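Local atomic coordinates of transferrin binding protein B (Actinobacillus suis, PDB entry 3PQU), a protein that probably captures the host's iron-loaded transferrin at the cell surface, as an outer-membrane lipoprotein of the bacterial iron-acquisition system. Residues E87-K92 with Y152-G157; H105-K110 with K114-Q119; S123-D128 with T175-S180. All blocks are in the same frame, centred on the assembly; numbering follows the deposited sequence. Where two conformers were deposited one is given.

Contact 1 of 3, residues E87-K92 with Y152-G157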
ATOM      1  N   GLU A  87       0.787   9.052  14.155  1.00 33.52           N
ATOM      2  CA  GLU A  87       1.696   8.384  15.071  1.00 36.78           C
ATOM      3  C   GLU A  87       3.033   8.137  14.373  1.00 41.88           C
ATOM      4  O   GLU A  87       3.197   7.139  13.681  1.00 37.13           O
ATOM      5  CB  GLU A  87       1.121   7.045  15.524  1.00 49.94           C
ATOM      6  CG  GLU A  87      -0.139   7.133  16.353  1.00 76.32           C
ATOM      7  CD  GLU A  87      -0.624   5.762  16.792  1.00 91.54           C
ATOM      8  OE1 GLU A  87      -1.816   5.628  17.146  1.00 95.05           O
ATOM      9  OE2 GLU A  87       0.192   4.814  16.774  1.00 96.39           O
ATOM     10  N   ILE A  88       3.979   9.053  14.546  1.00 36.09           N
ATOM     11  CA  ILE A  88       5.304   8.905  13.965  1.00 22.49           C
ATOM     12  C   ILE A  88       5.982   7.639  14.504  1.00 24.61           C
ATOM     13  O   ILE A  88       6.006   7.399  15.714  1.00 24.27           O
ATOM     14  CB  ILE A  88       6.163  10.164  14.255  1.00 31.97           C
ATOM     15  CG1 ILE A  88       5.456  11.425  13.748  1.00 24.88           C
ATOM     16  CG2 ILE A  88       7.544  10.046  13.627  1.00 15.61           C
ATOM     17  CD1 ILE A  88       5.285  11.491  12.211  1.00 19.28           C
ATOM     18  N   PRO A  89       6.519   6.798  13.611  1.00 25.06           N
ATOM     19  CA  PRO A  89       7.080   5.534  14.119  1.00 17.80           C
ATOM     20  C   PRO A  89       8.155   5.752  15.182  1.00 27.95           C
ATOM     21  O   PRO A  89       9.012   6.608  14.988  1.00 18.26           O
ATOM     22  CB  PRO A  89       7.706   4.890  12.863  1.00 25.86           C
ATOM     23  CG  PRO A  89       6.917   5.452  11.715  1.00 25.52           C
ATOM     24  CD  PRO A  89       6.510   6.866  12.136  1.00 21.46           C
ATOM     25  N   HIS A  90       8.106   4.988  16.277  1.00 23.90           N
ATOM     26  CA  HIS A  90       9.112   5.052  17.340  1.00 24.15           C
ATOM     27  C   HIS A  90       9.175   6.371  18.159  1.00 28.38           C
ATOM     28  O   HIS A  90       9.938   6.459  19.120  1.00 23.11           O
ATOM     29  CB  HIS A  90      10.497   4.674  16.786  1.00 21.41           C
ATOM     30  CG  HIS A  90      10.575   3.264  16.281  1.00 29.70           C
ATOM     31  ND1 HIS A  90      10.748   2.184  17.116  1.00 46.13           N
ATOM     32  CD2 HIS A  90      10.463   2.754  15.030  1.00 29.01           C
ATOM     33  CE1 HIS A  90      10.757   1.071  16.404  1.00 39.82           C
ATOM     34  NE2 HIS A  90      10.592   1.391  15.134  1.00 29.33           N
ATOM     35  N   LEU A  91       8.384   7.384  17.807  1.00 23.33           N
ATOM     36  CA  LEU A  91       8.476   8.673  18.510  1.00 27.73           C
ATOM     37  C   LEU A  91       8.230   8.526  20.025  1.00 24.48           C
ATOM     38  O   LEU A  91       8.966   9.076  20.849  1.00 24.21           O
ATOM     39  CB  LEU A  91       7.535   9.722  17.902  1.00 18.66           C
ATOM     40  CG  LEU A  91       7.664  11.125  18.525  1.00 33.16           C
ATOM     41  CD1 LEU A  91       9.054  11.728  18.255  1.00 19.96           C
ATOM     42  CD2 LEU A  91       6.568  12.098  18.078  1.00 28.19           C
ATOM     43  N   LYS A  92       7.202   7.770  20.379  1.00 22.74           N
ATOM     44  CA  LYS A  92       6.865   7.506  21.774  1.00 21.44           C
ATOM     45  C   LYS A  92       7.974   6.716  22.461  1.00 29.81           C
ATOM     46  O   LYS A  92       8.381   7.045  23.578  1.00 31.63           O
ATOM     47  CB  LYS A  92       5.544   6.739  21.874  1.00 34.76           C
ATOM     48  CG  LYS A  92       5.238   6.201  23.272  1.00 45.83           C
ATOM     49  CD  LYS A  92       4.511   7.226  24.132  1.00 72.72           C
ATOM     50  CE  LYS A  92       4.373   6.747  25.579  1.00 76.61           C
ATOM     51  NZ  LYS A  92       3.986   5.305  25.672  1.00 64.19           N
ATOM     52  N   TYR A 152      15.683   6.349  13.280  1.00 13.61           N
ATOM     53  CA  TYR A 152      15.254   5.570  12.124  1.00 13.85           C
ATOM     54  C   TYR A 152      15.088   6.427  10.881  1.00 13.46           C
ATOM     55  O   TYR A 152      14.758   7.614  10.962  1.00 12.34           O
ATOM     56  CB  TYR A 152      13.914   4.911  12.441  1.00 18.27           C
ATOM     57  CG  TYR A 152      13.937   4.037  13.664  1.00 16.95           C
ATOM     58  CD1 TYR A 152      14.053   2.654  13.559  1.00 29.47           C
ATOM     59  CD2 TYR A 152      13.870   4.598  14.934  1.00 22.26           C
ATOM     60  CE1 TYR A 152      14.083   1.841  14.704  1.00 23.17           C
ATOM     61  CE2 TYR A 152      13.903   3.804  16.075  1.00 28.30           C
ATOM     62  CZ  TYR A 152      14.012   2.433  15.954  1.00 33.10           C
ATOM     63  OH  TYR A 152      14.047   1.667  17.094  1.00 45.28           O
ATOM     64  N   ILE A 153      15.317   5.818   9.730  1.00 14.19           N
ATOM     65  CA  ILE A 153      14.939   6.419   8.449  1.00 11.14           C
ATOM     66  C   ILE A 153      13.701   5.644   8.007  1.00 21.58           C
ATOM     67  O   ILE A 153      13.657   4.428   8.160  1.00 15.37           O
ATOM     68  CB  ILE A 153      16.045   6.240   7.421  1.00 13.14           C
ATOM     69  CG1 ILE A 153      17.384   6.819   7.959  1.00 11.51           C
ATOM     70  CG2 ILE A 153      15.641   6.859   6.080  1.00  8.10           C
ATOM     71  CD1 ILE A 153      17.344   8.312   8.380  1.00 11.00           C
ATOM     72  N   TYR A 154      12.687   6.313   7.476  1.00 18.19           N
ATOM     73  CA  TYR A 154      11.476   5.580   7.128  1.00 12.99           C
ATOM     74  C   TYR A 154      10.634   6.303   6.086  1.00 14.22           C
ATOM     75  O   TYR A 154      10.839   7.486   5.813  1.00 20.01           O
ATOM     76  CB  TYR A 154      10.619   5.353   8.383  1.00 11.54           C
ATOM     77  CG  TYR A 154       9.800   6.590   8.754  1.00  9.68           C
ATOM     78  CD1 TYR A 154       8.435   6.677   8.443  1.00 10.95           C
ATOM     79  CD2 TYR A 154      10.397   7.683   9.355  1.00  6.78           C
ATOM     80  CE1 TYR A 154       7.690   7.815   8.766  1.00 16.06           C
ATOM     81  CE2 TYR A 154       9.661   8.832   9.679  1.00 13.34           C
ATOM     82  CZ  TYR A 154       8.315   8.885   9.370  1.00 23.02           C
ATOM     83  OH  TYR A 154       7.591  10.007   9.686  1.00 18.70           O
ATOM     84  N   TYR A 155       9.667   5.578   5.537  1.00 11.52           N
ATOM     85  CA  TYR A 155       8.507   6.208   4.930  1.00  7.34           C
ATOM     86  C   TYR A 155       7.274   5.413   5.327  1.00 15.26           C
ATOM     87  O   TYR A 155       7.349   4.213   5.597  1.00 16.38           O
ATOM     88  CB  TYR A 155       8.636   6.322   3.376  1.00  8.12           C
ATOM     89  CG  TYR A 155       8.308   5.047   2.600  1.00 17.94           C
ATOM     90  CD1 TYR A 155       6.998   4.753   2.223  1.00 19.34           C
ATOM     91  CD2 TYR A 155       9.312   4.148   2.233  1.00 20.69           C
ATOM     92  CE1 TYR A 155       6.696   3.583   1.505  1.00 16.38           C
ATOM     93  CE2 TYR A 155       9.019   2.980   1.528  1.00 18.25           C
ATOM     94  CZ  TYR A 155       7.703   2.703   1.166  1.00 25.01           C
ATOM     95  OH  TYR A 155       7.398   1.554   0.451  1.00 22.79           O
ATOM     96  N   LEU A 156       6.132   6.081   5.357  1.00 14.43           N
ATOM     97  CA  LEU A 156       4.881   5.398   5.651  1.00 13.91           C
ATOM     98  C   LEU A 156       3.742   6.102   4.934  1.00 19.94           C
ATOM     99  O   LEU A 156       3.607   7.318   5.024  1.00 24.07           O
ATOM    100  CB  LEU A 156       4.614   5.420   7.158  1.00 18.78           C
ATOM    101  CG  LEU A 156       3.307   4.800   7.623  1.00 22.03           C
ATOM    102  CD1 LEU A 156       3.279   3.313   7.260  1.00 21.05           C
ATOM    103  CD2 LEU A 156       3.147   4.992   9.120  1.00 26.90           C
ATOM    104  N   GLY A 157       2.920   5.341   4.228  1.00 18.93           N
ATOM    105  CA  GLY A 157       1.818   5.925   3.501  1.00 18.11           C
ATOM    106  C   GLY A 157       0.503   5.316   3.916  1.00 25.96           C
ATOM    107  O   GLY A 157       0.461   4.245   4.528  1.00 21.64           O
TER
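H90 lies flat on the ring of Y152, the two planes only 8° from parallel and their centroids 3.7 Å apart. Followed outward, the histidine meets the tyrosine at every atom. Its CB already touches the rim carbon CE2 of Y152, and its CG sits 3.4 Å from that same CE2. Further out, CD2 lies over the middle of the phenol ring, NE2 approaches CE1, and on the other flank ND1 and CE1 come near the hydroxyl oxygen. The first torsion makes this possible: with CG anti to the carbonyl carbon (chi1 -63°), the imidazole is directed at the strand. Both ring nitrogens have carboxylate partners, NE2 in E45 and ND1 in E93, which should fix the ring's rotation and may favour a protonated imidazole above the electron-rich phenol. The site belongs to the N-lobe handle domain, where the turn leading into helix 91-97 rests on one face of a five-stranded antiparallel sheet. That turn is a type II beta turn, closed by L91 N to I88 O at 3.2 Å, and H90 is also the N-cap residue of the helix. P89 suits the second position of such a turn, since its ring already restrains phi to the value needed there. The proline edge also lies over the face of Y154: CD is 4.1 Å from the ring centroid and 27° off its normal, a CH-pi contact. CD and CG are both offset toward the rim, CD over the CE1-CZ side and CG over CD1 and CE1. I88 reaches the far end of this tyrosine, its CD1 3.7 Å from Y154 OH.

Contact 2 of 3, residues H105-K110 with K114-Q119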
ATOM      1  N   HIS A 105      11.904  15.002  14.540  1.00 22.51           N
ATOM      2  CA  HIS A 105      11.547  14.224  13.359  1.00 22.73           C
ATOM      3  C   HIS A 105      11.255  15.118  12.147  1.00 24.72           C
ATOM      4  O   HIS A 105      11.017  16.315  12.284  1.00 17.87           O
ATOM      5  CB  HIS A 105      10.422  13.224  13.644  1.00  9.05           C
ATOM      6  CG  HIS A 105       9.087  13.859  13.853  1.00 21.04           C
ATOM      7  ND1 HIS A 105       8.195  14.074  12.822  1.00 20.49           N
ATOM      8  CD2 HIS A 105       8.484  14.324  14.976  1.00 22.96           C
ATOM      9  CE1 HIS A 105       7.104  14.650  13.300  1.00 14.31           C
ATOM     10  NE2 HIS A 105       7.252  14.811  14.606  1.00 16.67           N
ATOM     11  N   SER A 106      11.317  14.519  10.965  1.00 17.53           N
ATOM     12  CA  SER A 106      11.327  15.251   9.723  1.00 13.40           C
ATOM     13  C   SER A 106      10.016  15.986   9.422  1.00 12.67           C
ATOM     14  O   SER A 106       9.971  16.790   8.498  1.00 19.37           O
ATOM     15  CB  SER A 106      11.659  14.294   8.564  1.00 13.11           C
ATOM     16  OG  SER A 106      10.796  13.165   8.619  1.00 16.51           O
ATOM     17  N   HIS A 107       8.948  15.684  10.154  1.00 15.07           N
ATOM     18  CA  HIS A 107       7.699  16.424   9.961  1.00 16.39           C
ATOM     19  C   HIS A 107       7.372  17.329  11.171  1.00 22.39           C
ATOM     20  O   HIS A 107       6.239  17.811  11.302  1.00 19.98           O
ATOM     21  CB  HIS A 107       6.513  15.473   9.670  1.00 17.40           C
ATOM     22  CG  HIS A 107       6.493  14.918   8.272  1.00 22.90           C
ATOM     23  ND1 HIS A 107       5.628  15.373   7.303  1.00 21.50           N
ATOM     24  CD2 HIS A 107       7.242  13.955   7.684  1.00 17.26           C
ATOM     25  CE1 HIS A 107       5.836  14.707   6.178  1.00 22.15           C
ATOM     26  NE2 HIS A 107       6.814  13.842   6.382  1.00 18.01           N
ATOM     27  N   ASP A 108       8.348  17.565  12.047  1.00 16.68           N
ATOM     28  CA  ASP A 108       8.040  18.250  13.318  1.00 18.58           C
ATOM     29  C   ASP A 108       7.836  19.757  13.161  1.00 21.84           C
ATOM     30  O   ASP A 108       7.472  20.444  14.109  1.00 20.07           O
ATOM     31  CB  ASP A 108       9.030  17.900  14.455  1.00 18.62           C
ATOM     32  CG  ASP A 108      10.414  18.544  14.285  1.00 19.57           C
ATOM     33  OD1 ASP A 108      10.562  19.518  13.529  1.00 18.07           O
ATOM     34  OD2 ASP A 108      11.369  18.082  14.934  1.00 23.12           O
ATOM     35  N   GLY A 109       8.077  20.261  11.959  1.00 20.18           N
ATOM     36  CA  GLY A 109       7.818  21.657  11.653  1.00 24.28           C
ATOM     37  C   GLY A 109       8.703  22.687  12.330  1.00 26.66           C
ATOM     38  O   GLY A 109       8.403  23.867  12.258  1.00 24.06           O
ATOM     39  N   LYS A 110       9.804  22.272  12.950  1.00 29.28           N
ATOM     40  CA  LYS A 110      10.614  23.218  13.734  1.00 27.06           C
ATOM     41  C   LYS A 110      11.688  23.959  12.938  1.00 33.37           C
ATOM     42  O   LYS A 110      12.317  24.885  13.456  1.00 25.63           O
ATOM     43  CB  LYS A 110      11.228  22.517  14.947  1.00 31.28           C
ATOM     44  CG  LYS A 110      10.189  22.082  15.981  1.00 30.07           C
ATOM     45  CD  LYS A 110      10.821  21.339  17.156  1.00 35.13           C
ATOM     46  CE  LYS A 110       9.740  20.875  18.134  1.00 40.21           C
ATOM     47  NZ  LYS A 110      10.291  20.086  19.258  1.00 37.29           N
ATOM     48  N   LYS A 114      11.897  20.797   7.862  1.00 17.09           N
ATOM     49  CA  LYS A 114      10.999  19.861   8.543  1.00 13.46           C
ATOM     50  C   LYS A 114       9.530  20.291   8.446  1.00 25.76           C
ATOM     51  O   LYS A 114       8.665  19.772   9.164  1.00 19.40           O
ATOM     52  CB  LYS A 114      11.451  19.618   9.991  1.00 10.95           C
ATOM     53  CG  LYS A 114      12.909  19.151  10.075  1.00 16.50           C
ATOM     54  CD  LYS A 114      13.302  18.658  11.461  1.00 16.71           C
ATOM     55  CE  LYS A 114      13.564  19.830  12.400  1.00 24.98           C
ATOM     56  NZ  LYS A 114      13.659  19.365  13.806  1.00 19.01           N
ATOM     57  N   LYS A 115       9.256  21.242   7.551  1.00 21.87           N
ATOM     58  CA  LYS A 115       7.869  21.617   7.235  1.00 22.03           C
ATOM     59  C   LYS A 115       7.517  20.936   5.923  1.00 22.62           C
ATOM     60  O   LYS A 115       7.932  21.370   4.845  1.00 24.90           O
ATOM     61  CB  LYS A 115       7.714  23.140   7.107  1.00 22.46           C
ATOM     62  CG  LYS A 115       8.009  23.906   8.377  1.00 26.73           C
ATOM     63  CD  LYS A 115       7.997  25.426   8.145  1.00 27.44           C
ATOM     64  CE  LYS A 115       8.269  26.166   9.456  1.00 36.94           C
ATOM     65  NZ  LYS A 115       8.340  27.641   9.268  1.00 48.40           N
ATOM     66  N   ARG A 116       6.798  19.831   6.019  1.00 21.17           N
ATOM     67  CA  ARG A 116       6.567  18.986   4.855  1.00 18.79           C
ATOM     68  C   ARG A 116       5.080  18.689   4.775  1.00 28.89           C
ATOM     69  O   ARG A 116       4.561  17.826   5.479  1.00 27.83           O
ATOM     70  CB  ARG A 116       7.363  17.690   4.976  1.00 14.24           C
ATOM     71  CG  ARG A 116       8.870  17.890   5.199  1.00 20.44           C
ATOM     72  CD  ARG A 116       9.564  16.543   5.178  1.00 16.66           C
ATOM     73  NE  ARG A 116      11.011  16.643   5.362  1.00 12.62           N
ATOM     74  CZ  ARG A 116      11.845  15.622   5.212  1.00 22.47           C
ATOM     75  NH1 ARG A 116      11.368  14.425   4.868  1.00 14.00           N
ATOM     76  NH2 ARG A 116      13.148  15.798   5.414  1.00 15.79           N
ATOM     77  N   ASN A 117       4.404  19.402   3.896  1.00 22.96           N
ATOM     78  CA  ASN A 117       2.944  19.378   3.839  0.51 33.10           C
ATOM     79  C   ASN A 117       2.418  18.242   2.977  1.00 32.60           C
ATOM     80  O   ASN A 117       2.101  18.452   1.809  1.00 33.19           O
ATOM     81  CB  ASN A 117       2.420  20.721   3.308  0.51 32.79           C
ATOM     82  CG  ASN A 117       0.896  20.826   3.364  0.51 38.08           C
ATOM     83  OD1 ASN A 117       0.262  20.418   4.341  0.51 25.59           O
ATOM     84  ND2 ASN A 117       0.307  21.395   2.315  0.51 40.67           N
ATOM     85  N   LEU A 118       2.341  17.043   3.556  1.00 25.25           N
ATOM     86  CA  LEU A 118       1.779  15.878   2.875  1.00 29.10           C
ATOM     87  C   LEU A 118       0.533  15.455   3.616  1.00 25.55           C
ATOM     88  O   LEU A 118       0.453  15.612   4.834  1.00 22.19           O
ATOM     89  CB  LEU A 118       2.783  14.721   2.850  1.00 28.22           C
ATOM     90  CG  LEU A 118       4.101  15.090   2.178  1.00 31.31           C
ATOM     91  CD1 LEU A 118       5.150  13.988   2.367  1.00 24.88           C
ATOM     92  CD2 LEU A 118       3.832  15.366   0.712  1.00 21.67           C
ATOM     93  N   GLN A 119      -0.438  14.915   2.893  1.00 25.13           N
ATOM     94  CA  GLN A 119      -1.689  14.536   3.519  1.00 24.81           C
ATOM     95  C   GLN A 119      -1.778  13.037   3.781  1.00 30.44           C
ATOM     96  O   GLN A 119      -2.424  12.611   4.732  1.00 32.87           O
ATOM     97  CB  GLN A 119      -2.886  14.991   2.661  1.00 32.37           C
ATOM     98  CG  GLN A 119      -4.215  14.528   3.215  1.00 39.47           C
ATOM     99  CD  GLN A 119      -5.421  15.088   2.460  1.00 59.55           C
ATOM    100  OE1 GLN A 119      -5.289  15.679   1.382  1.00 40.98           O
ATOM    101  NE2 GLN A 119      -6.603  14.902   3.032  1.00 54.22           N
TER
HETATM  102  O   HOH W   1       8.536  13.677   4.027  1.00 12.53           O
HETATM  103  O   HOH W   2       5.587  19.049   8.589  1.00 23.33           O
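D108 OD2 is gripped by two donors, the ammonium of K114 and the backbone N of H105. K114 NZ comes in on the syn lone pair at 2.9 Å, making a salt bridge, whereas H105 N arrives from above the carboxylate plane. The other oxygen, OD1, accepts K110 N at 2.9 Å and so forms an Asx turn; K114 NZ adds a weak second bond to it. Aspartate suits this place because its short side chain can fold back on its own backbone and still offer a charge to the lysine. All this ties together the loop between handle strands 103-105 and 121-128, which opens with a type I beta turn from H105 to D108. K114 reaches the carboxylate by a bend at chi3 (-78°), its CD passing 3.4 Å from H105 O. Its own carbonyl O receives G109 N at 2.9 Å; G109 has a positive phi of 68°, readily adopted by glycine. Farther along, R116 runs extended beneath H107, with CB and CD over one face of the imidazole, and L118 CD1 meets the ring's edge. The guanidinium then slides under S106, whose CB stands 3.6 Å above its plane and over its centre. The charged end continues to a salt bridge with D177, and S106 OG hydrogen-bonds to the carbonyl O of S123. One water joins H107 NE2 to R116 NH1, lying in the guanidinium plane 3.0 Å from that nitrogen.

Contact 3 of 3, residues S123-D128 with T175-S180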
ATOM      1  N   SER A 123       7.496  10.773   5.832  1.00 17.43           N
ATOM      2  CA  SER A 123       8.782  10.144   5.580  1.00  9.48           C
ATOM      3  C   SER A 123       9.906  10.960   6.155  1.00 13.06           C
ATOM      4  O   SER A 123       9.707  12.116   6.511  1.00 12.62           O
ATOM      5  CB  SER A 123       9.031   9.941   4.082  1.00 11.99           C
ATOM      6  OG  SER A 123       9.581  11.113   3.496  1.00 16.79           O
ATOM      7  N   GLY A 124      11.089  10.337   6.200  1.00 10.77           N
ATOM      8  CA  GLY A 124      12.338  10.996   6.554  1.00 11.85           C
ATOM      9  C   GLY A 124      13.007  10.278   7.709  1.00 14.26           C
ATOM     10  O   GLY A 124      13.604   9.210   7.556  1.00  9.14           O
ATOM     11  N   TYR A 125      12.892  10.865   8.891  1.00  9.39           N
ATOM     12  CA  TYR A 125      13.644  10.371  10.029  1.00 10.06           C
ATOM     13  C   TYR A 125      12.971  10.777  11.331  1.00 15.79           C
ATOM     14  O   TYR A 125      12.164  11.717  11.387  1.00 15.90           O
ATOM     15  CB  TYR A 125      15.088  10.890   9.981  1.00  8.94           C
ATOM     16  CG  TYR A 125      15.179  12.387   9.747  1.00  9.44           C
ATOM     17  CD1 TYR A 125      14.880  13.297  10.771  1.00 12.07           C
ATOM     18  CD2 TYR A 125      15.544  12.896   8.505  1.00 18.86           C
ATOM     19  CE1 TYR A 125      14.944  14.700  10.555  1.00 15.79           C
ATOM     20  CE2 TYR A 125      15.619  14.293   8.276  1.00 14.92           C
ATOM     21  CZ  TYR A 125      15.319  15.181   9.320  1.00 23.47           C
ATOM     22  OH  TYR A 125      15.376  16.540   9.112  1.00 16.88           O
ATOM     23  N   VAL A 126      13.285  10.015  12.363  1.00 17.29           N
ATOM     24  CA  VAL A 126      12.846  10.311  13.712  0.68 14.45           C
ATOM     25  C   VAL A 126      13.998   9.865  14.597  1.00 17.66           C
ATOM     26  O   VAL A 126      14.529   8.767  14.426  1.00 17.37           O
ATOM     27  CB  VAL A 126      11.535   9.576  14.025  0.68  7.65           C
ATOM     28  CG1 VAL A 126      11.596   8.127  13.518  0.68  6.40           C
ATOM     29  CG2 VAL A 126      11.200   9.656  15.500  0.68  5.17           C
ATOM     30  N   PHE A 127      14.431  10.728  15.503  1.00 18.82           N
ATOM     31  CA  PHE A 127      15.656  10.408  16.228  1.00 21.46           C
ATOM     32  C   PHE A 127      15.862  11.177  17.523  1.00 28.25           C
ATOM     33  O   PHE A 127      15.255  12.234  17.750  1.00 17.95           O
ATOM     34  CB  PHE A 127      16.861  10.622  15.296  1.00 11.32           C
ATOM     35  CG  PHE A 127      17.223  12.082  15.097  1.00 15.07           C
ATOM     36  CD1 PHE A 127      18.216  12.675  15.866  1.00  9.44           C
ATOM     37  CD2 PHE A 127      16.555  12.860  14.149  1.00 20.91           C
ATOM     38  CE1 PHE A 127      18.537  14.038  15.702  1.00 18.03           C
ATOM     39  CE2 PHE A 127      16.872  14.201  13.966  1.00 20.02           C
ATOM     40  CZ  PHE A 127      17.867  14.797  14.742  1.00 17.55           C
ATOM     41  N   ASP A 128      16.718  10.611  18.371  1.00 18.60           N
ATOM     42  CA  ASP A 128      17.206  11.252  19.585  1.00 15.72           C
ATOM     43  C   ASP A 128      18.609  11.751  19.240  1.00 17.77           C
ATOM     44  O   ASP A 128      19.452  10.986  18.780  1.00 16.31           O
ATOM     45  CB  ASP A 128      17.234  10.231  20.740  1.00 15.51           C
ATOM     46  CG  ASP A 128      17.669  10.838  22.074  1.00 25.71           C
ATOM     47  OD1 ASP A 128      18.487  11.767  22.086  1.00 19.67           O
ATOM     48  OD2 ASP A 128      17.221  10.363  23.131  1.00 19.25           O
ATOM     49  N   THR A 175      10.798  15.414  -0.986  1.00 12.63           N
ATOM     50  CA  THR A 175      12.095  15.286  -0.348  1.00 11.36           C
ATOM     51  C   THR A 175      12.646  13.881  -0.540  1.00 11.77           C
ATOM     52  O   THR A 175      11.992  13.013  -1.124  1.00 15.35           O
ATOM     53  CB  THR A 175      11.984  15.520   1.178  1.00 14.12           C
ATOM     54  OG1 THR A 175      11.059  14.578   1.733  1.00 14.41           O
ATOM     55  CG2 THR A 175      11.516  16.953   1.491  1.00 11.78           C
ATOM     56  N   TRP A 176      13.866  13.678  -0.056  1.00 10.31           N
ATOM     57  CA  TRP A 176      14.397  12.336   0.160  1.00 21.29           C
ATOM     58  C   TRP A 176      15.249  12.396   1.413  1.00 16.77           C
ATOM     59  O   TRP A 176      15.575  13.483   1.883  1.00 19.94           O
ATOM     60  CB  TRP A 176      15.183  11.803  -1.063  1.00 16.13           C
ATOM     61  CG  TRP A 176      16.412  12.587  -1.439  1.00 14.44           C
ATOM     62  CD1 TRP A 176      16.465  13.879  -1.943  1.00 13.50           C
ATOM     63  CD2 TRP A 176      17.766  12.122  -1.401  1.00  9.26           C
ATOM     64  NE1 TRP A 176      17.776  14.231  -2.198  1.00 13.27           N
ATOM     65  CE2 TRP A 176      18.589  13.173  -1.877  1.00 16.42           C
ATOM     66  CE3 TRP A 176      18.362  10.903  -1.042  1.00 16.38           C
ATOM     67  CZ2 TRP A 176      19.976  13.052  -1.967  1.00 17.15           C
ATOM     68  CZ3 TRP A 176      19.742  10.781  -1.139  1.00 22.17           C
ATOM     69  CH2 TRP A 176      20.534  11.855  -1.596  1.00 19.15           C
ATOM     70  N   ASP A 177      15.589  11.226   1.955  1.00 10.75           N
ATOM     71  CA  ASP A 177      16.383  11.109   3.192  1.00 16.43           C
ATOM     72  C   ASP A 177      17.128   9.773   3.174  1.00 21.51           C
ATOM     73  O   ASP A 177      16.776   8.880   2.407  1.00 11.86           O
ATOM     74  CB  ASP A 177      15.481  11.164   4.425  1.00 12.16           C
ATOM     75  CG  ASP A 177      14.975  12.559   4.709  1.00 22.16           C
ATOM     76  OD1 ASP A 177      13.791  12.844   4.439  1.00 11.43           O
ATOM     77  OD2 ASP A 177      15.780  13.374   5.186  1.00 11.99           O
ATOM     78  N   PHE A 178      18.153   9.634   4.011  1.00 11.79           N
ATOM     79  CA  PHE A 178      19.018   8.460   3.931  1.00 19.44           C
ATOM     80  C   PHE A 178      19.840   8.215   5.189  1.00 14.48           C
ATOM     81  O   PHE A 178      20.052   9.121   5.986  1.00 14.29           O
ATOM     82  CB  PHE A 178      19.984   8.626   2.743  1.00 14.62           C
ATOM     83  CG  PHE A 178      20.919   9.828   2.879  1.00 17.58           C
ATOM     84  CD1 PHE A 178      22.130   9.709   3.561  1.00 12.82           C
ATOM     85  CD2 PHE A 178      20.569  11.067   2.352  1.00 11.89           C
ATOM     86  CE1 PHE A 178      23.001  10.805   3.728  1.00  9.16           C
ATOM     87  CE2 PHE A 178      21.446  12.172   2.482  1.00 21.38           C
ATOM     88  CZ  PHE A 178      22.666  12.035   3.183  1.00  9.60           C
ATOM     89  N   THR A 179      20.315   6.980   5.338  1.00 13.95           N
ATOM     90  CA  THR A 179      21.392   6.658   6.253  1.00 13.69           C
ATOM     91  C   THR A 179      22.372   5.757   5.499  1.00 19.15           C
ATOM     92  O   THR A 179      21.954   4.919   4.695  1.00 10.70           O
ATOM     93  CB  THR A 179      20.915   5.921   7.537  1.00 15.06           C
ATOM     94  OG1 THR A 179      22.051   5.634   8.361  1.00 16.05           O
ATOM     95  CG2 THR A 179      20.218   4.581   7.212  1.00 12.75           C
ATOM     96  N   SER A 180      23.667   5.958   5.748  1.00  9.67           N
ATOM     97  CA  SER A 180      24.714   5.068   5.266  1.00 10.07           C
ATOM     98  C   SER A 180      24.877   3.922   6.246  1.00 17.30           C
ATOM     99  O   SER A 180      24.152   3.835   7.242  1.00 12.18           O
ATOM    100  CB  SER A 180      26.057   5.810   5.146  1.00 10.03           C
ATOM    101  OG  SER A 180      26.597   6.157   6.429  1.00 16.86           O
TER
HETATM  102  O   HOH W   3      12.075  12.141   2.470  1.00 11.63           O
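Y125 and D177 meet at a right angle: the side chains cross, and the ring and carboxylate planes stand 90° apart. The carboxylate approaches the ring's edge, with OD2 near the ring plane and 3.2 Å from Y125 CE2, so the negative oxygen faces the slightly positive C-H rim rather than the pi cloud. OD2 also accepts a hydrogen bond from S204. The other carboxylate oxygen, OD1, lies 3.2 Å from G124 CA, at a chain corner whose phi and psi (125°, -103°) suit glycine, which has no CB to press on OD1 or on the preceding carbonyl. The charge of the buried D177 is probably offset by R116. The same OD1 accepts a hydrogen bond from a water at 2.7 Å. This water also bonds S123 OG and T175 OG1, which are themselves 4.2 Å apart, too far for a direct bond. Both small hydroxyl side chains point toward the other segment, and the threonine oxygen, between its backbone N and carbonyl carbon, faces the water. No hydrogen bond joins the two segments directly. Side chains and a bridging water thus form the seam between the handle sheet and the adjoining beta barrel of the TbpB N-lobe.

Overall arrangement
Contacts 1 and 2 lie at the surface of the N-lobe handle, while contact 3 is buried where the handle meets the barrel. Strands 150-157 and 121-128 are sheet neighbours, so contacts 1 and 3 share a backbone hydrogen-bond ladder, including Y154 O to G124 N. Contact 1 is mainly ring stacking and apolar packing on the sheet; contact 2 relies on charge, turns and water within a single loop; contact 3 combines a buried carboxylate with a bridging water. Contact 2 supplies the arginine for contact 3, and its H105 ring packs against I88 of contact 1, linking that loop to both neighbours.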